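Local coordinates for protein oxidase/hydroxylase (PDB 4XCB) that probably acts as a metal- and 2-oxoglutarate-dependent oxygenase in orthosomycin biosynthesis, and binds hygromycin B beside its metal centre, at residues L42-P47 and R53-L58; G30-F35 and V143-I148. All coordinates share one frame; numbering follows the deposited sequence.

Contact 1: residues L42-P47 and R53-L58. With HY0 (hygromycin b variant), chain G.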
# COMPACT_ATOMS: atom_id res chain seq x y z
N LEU A 42 -18.68 39.70 12.45
CA LEU A 42 -17.83 39.60 11.27
C LEU A 42 -18.66 39.52 10.01
O LEU A 42 -19.83 39.15 10.05
CB LEU A 42 -16.92 38.37 11.37
CG LEU A 42 -15.89 38.35 12.50
CD1 LEU A 42 -15.29 36.95 12.60
CD2 LEU A 42 -14.82 39.38 12.28
N ASP A 43 -18.05 39.87 8.88
CA ASP A 43 -18.74 39.87 7.60
C ASP A 43 -18.69 38.51 6.92
O ASP A 43 -17.71 37.77 7.08
CB ASP A 43 -18.14 40.92 6.67
CG ASP A 43 -18.36 42.33 7.16
OD1 ASP A 43 -19.44 42.58 7.76
OD2 ASP A 43 -17.47 43.18 6.95
N THR A 44 -19.72 38.20 6.15
CA THR A 44 -19.72 36.98 5.34
C THR A 44 -19.72 37.27 3.86
O THR A 44 -19.88 38.42 3.42
CB THR A 44 -20.95 36.09 5.62
OG1 THR A 44 -22.14 36.88 5.55
CG2 THR A 44 -20.86 35.44 6.97
N VAL A 45 -19.55 36.21 3.08
CA VAL A 45 -19.76 36.26 1.65
C VAL A 45 -20.77 35.19 1.25
O VAL A 45 -21.08 34.26 2.01
CB VAL A 45 -18.45 36.04 0.86
CG1 VAL A 45 -17.38 37.02 1.31
CG2 VAL A 45 -17.95 34.61 1.00
N ASP A 46 -21.30 35.35 0.04
CA ASP A 46 -22.13 34.34 -0.59
C ASP A 46 -21.22 33.34 -1.31
O ASP A 46 -20.60 33.69 -2.32
CB ASP A 46 -23.10 35.02 -1.56
CG ASP A 46 -23.85 34.02 -2.43
OD1 ASP A 46 -24.08 32.88 -1.98
OD2 ASP A 46 -24.22 34.40 -3.57
N PRO A 47 -21.14 32.10 -0.79
CA PRO A 47 -20.26 31.09 -1.40
C PRO A 47 -20.88 30.47 -2.65
O PRO A 47 -20.21 29.70 -3.35
CB PRO A 47 -20.11 30.05 -0.29
CG PRO A 47 -21.41 30.11 0.43
CD PRO A 47 -21.82 31.58 0.40
N ARG A 53 -24.06 31.21 4.18
CA ARG A 53 -23.11 32.32 4.22
C ARG A 53 -21.77 31.79 4.69
O ARG A 53 -21.72 30.96 5.60
CB ARG A 53 -23.59 33.43 5.16
CG ARG A 53 -24.91 34.05 4.77
CD ARG A 53 -24.80 34.77 3.43
NE ARG A 53 -23.89 35.92 3.47
CZ ARG A 53 -23.70 36.73 2.44
NH1 ARG A 53 -24.37 36.52 1.31
NH2 ARG A 53 -22.86 37.76 2.53
N ARG A 54 -20.69 32.29 4.10
CA ARG A 54 -19.35 31.84 4.46
C ARG A 54 -18.51 32.97 5.06
O ARG A 54 -18.48 34.08 4.53
CB ARG A 54 -18.65 31.24 3.24
CG ARG A 54 -17.31 30.57 3.52
CD ARG A 54 -16.83 29.82 2.29
NE ARG A 54 -15.41 29.47 2.37
CZ ARG A 54 -14.95 28.23 2.24
NH1 ARG A 54 -15.79 27.23 2.01
NH2 ARG A 54 -13.65 28.00 2.32
N TYR A 55 -17.84 32.69 6.17
CA TYR A 55 -16.84 33.60 6.73
C TYR A 55 -15.50 33.17 6.15
O TYR A 55 -14.97 32.14 6.54
CB TYR A 55 -16.81 33.55 8.26
CG TYR A 55 -18.13 33.88 8.95
CD1 TYR A 55 -18.36 35.15 9.46
CD2 TYR A 55 -19.12 32.92 9.10
CE1 TYR A 55 -19.55 35.46 10.09
CE2 TYR A 55 -20.32 33.22 9.73
CZ TYR A 55 -20.53 34.50 10.23
OH TYR A 55 -21.72 34.81 10.85
N PRO A 56 -14.97 33.93 5.19
CA PRO A 56 -13.92 33.33 4.35
C PRO A 56 -12.56 33.07 4.99
O PRO A 56 -11.89 32.10 4.60
CB PRO A 56 -13.78 34.34 3.20
CG PRO A 56 -14.24 35.61 3.76
CD PRO A 56 -15.34 35.27 4.72
N ASP A 57 -12.12 33.91 5.92
CA ASP A 57 -10.77 33.76 6.47
C ASP A 57 -10.78 34.20 7.92
O ASP A 57 -10.41 35.32 8.24
CB ASP A 57 -9.75 34.56 5.65
CG ASP A 57 -8.31 34.25 6.02
OD1 ASP A 57 -8.07 33.65 7.09
OD2 ASP A 57 -7.40 34.64 5.25
N LEU A 58 -11.21 33.31 8.80
CA LEU A 58 -11.40 33.69 10.19
C LEU A 58 -10.10 34.07 10.93
O LEU A 58 -10.12 35.00 11.72
CB LEU A 58 -12.12 32.57 10.95
CG LEU A 58 -13.61 32.48 10.62
CD1 LEU A 58 -14.22 31.30 11.33
CD2 LEU A 58 -14.33 33.74 11.02
C1 HY0 G . -14.96 22.17 -6.22
C2 HY0 G . -15.45 22.20 -7.65
C3 HY0 G . -15.72 23.63 -8.08
C4 HY0 G . -16.75 24.28 -7.16
C5 HY0 G . -16.35 24.16 -5.69
C6 HY0 G . -15.99 22.76 -5.29
N7 HY0 G . -14.45 21.63 -8.48
O8 HY0 G . -14.77 20.82 -5.87
N9 HY0 G . -16.89 25.65 -7.51
C10 HY0 G . -17.75 25.75 -8.68
O11 HY0 G . -17.44 24.58 -4.90
C12 HY0 G . -15.16 21.70 -1.82
C13 HY0 G . -15.97 21.83 -3.07
O14 HY0 G . -17.32 22.17 -2.84
C15 HY0 G . -17.94 21.20 -2.04
C16 HY0 G . -17.43 21.39 -0.65
C17 HY0 G . -15.87 21.11 -0.68
O18 HY0 G . -15.42 22.81 -3.95
C19 HY0 G . -19.45 21.41 -2.10
O20 HY0 G . -19.91 21.03 -3.40
O21 HY0 G . -17.67 22.68 -0.22
O22 HY0 G . -15.33 21.60 0.47
C23 HY0 G . -14.27 22.48 0.08
C24 HY0 G . -14.18 23.61 1.06
C25 HY0 G . -12.88 24.37 0.87
C26 HY0 G . -11.69 23.44 0.90
C27 HY0 G . -11.87 22.40 -0.15
O28 HY0 G . -13.08 21.72 0.10
O29 HY0 G . -14.57 22.96 -1.30
O30 HY0 G . -15.24 24.55 0.87
O31 HY0 G . -12.80 25.37 1.87
O32 HY0 G . -11.54 22.80 2.18
C33 HY0 G . -10.72 21.38 -0.13
C34 HY0 G . -10.64 20.68 -1.46
O35 HY0 G . -10.06 21.52 -2.45
N36 HY0 G . -11.02 20.40 0.85
O HOH W 1 -22.31 37.49 10.53

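Contact 2: residues G30-F35 and V143-I148. With AKG (2-oxoglutaric acid), chain F.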
# COMPACT_ATOMS: atom_id res chain seq x y z
N GLY A 30 -19.41 28.56 27.50
CA GLY A 30 -18.95 29.94 27.51
C GLY A 30 -18.05 30.26 26.32
O GLY A 30 -18.13 31.34 25.73
N GLU A 31 -17.19 29.31 25.97
CA GLU A 31 -16.30 29.52 24.84
C GLU A 31 -17.08 29.54 23.54
O GLU A 31 -16.84 30.37 22.67
CB GLU A 31 -15.24 28.43 24.77
CG GLU A 31 -14.29 28.40 25.93
CD GLU A 31 -13.22 27.37 25.72
OE1 GLU A 31 -13.44 26.20 26.11
OE2 GLU A 31 -12.17 27.71 25.15
N VAL A 32 -18.01 28.59 23.42
CA VAL A 32 -18.91 28.55 22.29
C VAL A 32 -19.65 29.88 22.15
O VAL A 32 -19.78 30.43 21.06
CB VAL A 32 -19.92 27.41 22.43
CG1 VAL A 32 -21.05 27.59 21.47
CG2 VAL A 32 -19.22 26.07 22.23
N GLU A 33 -20.11 30.42 23.28
CA GLU A 33 -20.74 31.73 23.29
C GLU A 33 -19.81 32.82 22.76
O GLU A 33 -20.23 33.68 21.99
CB GLU A 33 -21.23 32.09 24.69
CD GLU A 33 -22.92 31.69 26.51
OE2 GLU A 33 -23.20 30.75 27.28
N SER A 34 -18.54 32.76 23.16
CA SER A 34 -17.53 33.71 22.69
C SER A 34 -17.35 33.61 21.17
O SER A 34 -17.24 34.62 20.48
CB SER A 34 -16.20 33.45 23.39
OG SER A 34 -15.14 34.13 22.76
N PHE A 35 -17.33 32.39 20.65
CA PHE A 35 -17.15 32.20 19.22
C PHE A 35 -18.38 32.69 18.43
O PHE A 35 -18.25 33.34 17.39
CB PHE A 35 -16.87 30.73 18.90
CG PHE A 35 -15.62 30.18 19.55
CD1 PHE A 35 -14.50 30.96 19.72
CD2 PHE A 35 -15.58 28.87 19.96
CE1 PHE A 35 -13.34 30.44 20.30
CE2 PHE A 35 -14.44 28.34 20.55
CZ PHE A 35 -13.32 29.12 20.72
N VAL A 143 -15.30 22.71 14.24
CA VAL A 143 -15.80 23.10 15.54
C VAL A 143 -17.27 23.52 15.40
O VAL A 143 -17.58 24.60 14.87
CB VAL A 143 -14.98 24.26 16.14
CG1 VAL A 143 -15.52 24.59 17.54
CG2 VAL A 143 -13.49 23.92 16.16
N TYR A 144 -18.17 22.67 15.87
CA TYR A 144 -19.58 22.98 15.73
C TYR A 144 -20.03 23.94 16.81
O TYR A 144 -19.66 23.80 17.98
CB TYR A 144 -20.42 21.71 15.75
CG TYR A 144 -20.29 20.89 14.49
CD1 TYR A 144 -19.35 19.87 14.40
CD2 TYR A 144 -21.07 21.18 13.37
CE1 TYR A 144 -19.22 19.13 13.24
CE2 TYR A 144 -20.94 20.44 12.20
CZ TYR A 144 -20.01 19.42 12.14
OH TYR A 144 -19.89 18.68 10.98
N LEU A 145 -20.84 24.92 16.42
CA LEU A 145 -21.28 25.96 17.33
C LEU A 145 -22.79 25.94 17.43
O LEU A 145 -23.40 26.91 17.89
CB LEU A 145 -20.80 27.34 16.87
CG LEU A 145 -19.29 27.55 16.75
CD1 LEU A 145 -18.98 28.97 16.27
CD2 LEU A 145 -18.61 27.24 18.07
N SER A 146 -23.40 24.85 16.98
CA SER A 146 -24.83 24.62 17.21
C SER A 146 -25.08 23.12 17.29
O SER A 146 -24.23 22.32 16.89
CB SER A 146 -25.68 25.26 16.11
OG SER A 146 -25.42 24.70 14.83
N ASP A 147 -26.23 22.74 17.83
CA ASP A 147 -26.61 21.34 17.96
C ASP A 147 -27.19 20.84 16.65
O ASP A 147 -28.02 21.51 16.04
CB ASP A 147 -27.63 21.14 19.07
CG ASP A 147 -27.06 21.37 20.45
OD1 ASP A 147 -27.87 21.39 21.40
OD2 ASP A 147 -25.83 21.51 20.61
N ILE A 148 -26.75 19.66 16.24
CA ILE A 148 -27.24 19.03 15.04
C ILE A 148 -27.60 17.59 15.42
O ILE A 148 -26.73 16.72 15.52
CB ILE A 148 -26.20 19.08 13.89
CG1 ILE A 148 -25.75 20.53 13.64
CG2 ILE A 148 -26.78 18.48 12.63
CD1 ILE A 148 -24.58 20.66 12.67
C1 AKG F . -16.90 21.35 4.43
O1 AKG F . -16.11 20.93 3.53
O2 AKG F . -16.94 22.59 4.73
C2 AKG F . -17.78 20.38 5.16
O5 AKG F . -17.63 19.20 4.93
C3 AKG F . -18.85 20.89 6.12
C4 AKG F . -19.30 19.86 7.13
C5 AKG F . -20.55 20.36 7.85
O3 AKG F . -21.00 19.71 8.83
O4 AKG F . -21.11 21.41 7.45

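Contact 1: residues L42-P47 and R53-L58
Arg53 takes hold of Thr44 side-on, with NE and NH2 converging on a single hydroxyl oxygen. The bond from Arg53 NE to Thr44 OG1 is the shorter and straighter of the two, 2.9 Å with 160° at the hydrogen, and OG1 sits at the edge of the guanidinium, in its plane. Bends at chi2 and chi3 fold the arginine back over the neighbouring loop, laying one guanidinium face on the peptide that joins Val45 to Asp46, with Val45 C 3.5 Å above the plane. The other branch of Thr44 turns to Tyr55: methyl CG2 stands over the middle of the ring, 3.3 Å from its centroid, a CH-pi contact. With an alanine in place of Thr44, the Arg53 guanidinium would probably be left without its in-plane acceptor, and the methyl would be gone from that face of the Tyr55 ring. Next along both segments, Val45 and Arg54 form a hydrogen-bonded antiparallel pair, a single bridge in which Arg54 N reaches Val45 O at 2.9 Å. The loop after helix 29-40 thereby lines the outermost strand, 52-55, of the major sheet of a double-stranded beta-helix. Arg54 runs out extended from CG to NE and binds hygromycin B, NH1 to O30 at 3.0 Å and NH2 to O31 at 2.8 Å, with Tyr92 as cation-pi partner. Tyr55 OH bonds to Arg95 and to a water, and that water donates to Leu42 O.

Contact 2: residues G30-F35 and V143-I148
Leu145 meets helix 29-40 through both of its methyl groups, just where strand 139-144 of the double-stranded beta-helix gives way to a loop, so the contact joins an outer helix to the sheet whose strands 139-144 and 220-229 also carry cosubstrate-binding residues. The meeting is wholly apolar and all three touching residues are buried. CD1 of Leu145 lies 3.8 Å from Phe35 CB, while Leu145 CD2 comes to the edge of the Phe35 ring, 3.9 Å from Phe35 CD2. The two side chains cross at about a right angle, and the ring stands with its rim, not its face, to the leucine. With CG anti to the carbonyl carbon (chi1 -60°) and chi2 fully extended, Leu145 sends its fork to the helix. Val32 adds a looser touch, its CG1 passing Leu145 CD2 at 4.2 Å. Val64 and Leu68 of helix 63-69 also pack against Phe35.

Polar bonds hold the backbone round this apolar patch: Leu145 O accepts from Arg36 NE, one residue past 30-35 on the same helix, and Leu145 pairs with Leu221 of strand 220-229. On the preceding residue the bond from CA to CB turns away from the helix, and the side chain reaches the 2-oxoglutarate pocket. There Tyr144 binds 2-oxoglutarate, which Tyr92 and Arg220 also hold; the carboxylate oxygen O3 lies in the plane of the Tyr144 ring and takes a 2.6 Å hydrogen bond from OH.

Contacts 1 and 2 lie about 17 Å apart between centres and about 7 Å at their nearest atoms, without touching. Along the chain the order is 30-35, 42-47, 53-58, 143-148, so contact 1 falls wholly between the two halves of contact 2. Helix 29-40 carries the first half of contact 2, and the chain then runs through the loop of contact 1 into strand 52-55. Both reach the same antiparallel sheet, contact 1 at its edge strand 52-55 and contact 2 at the inner strand 139-144. From these strands Arg54 reaches hygromycin B and Tyr144 reaches 2-oxoglutarate, so the bound hygromycin B and the cosubstrate are both met from one sheet.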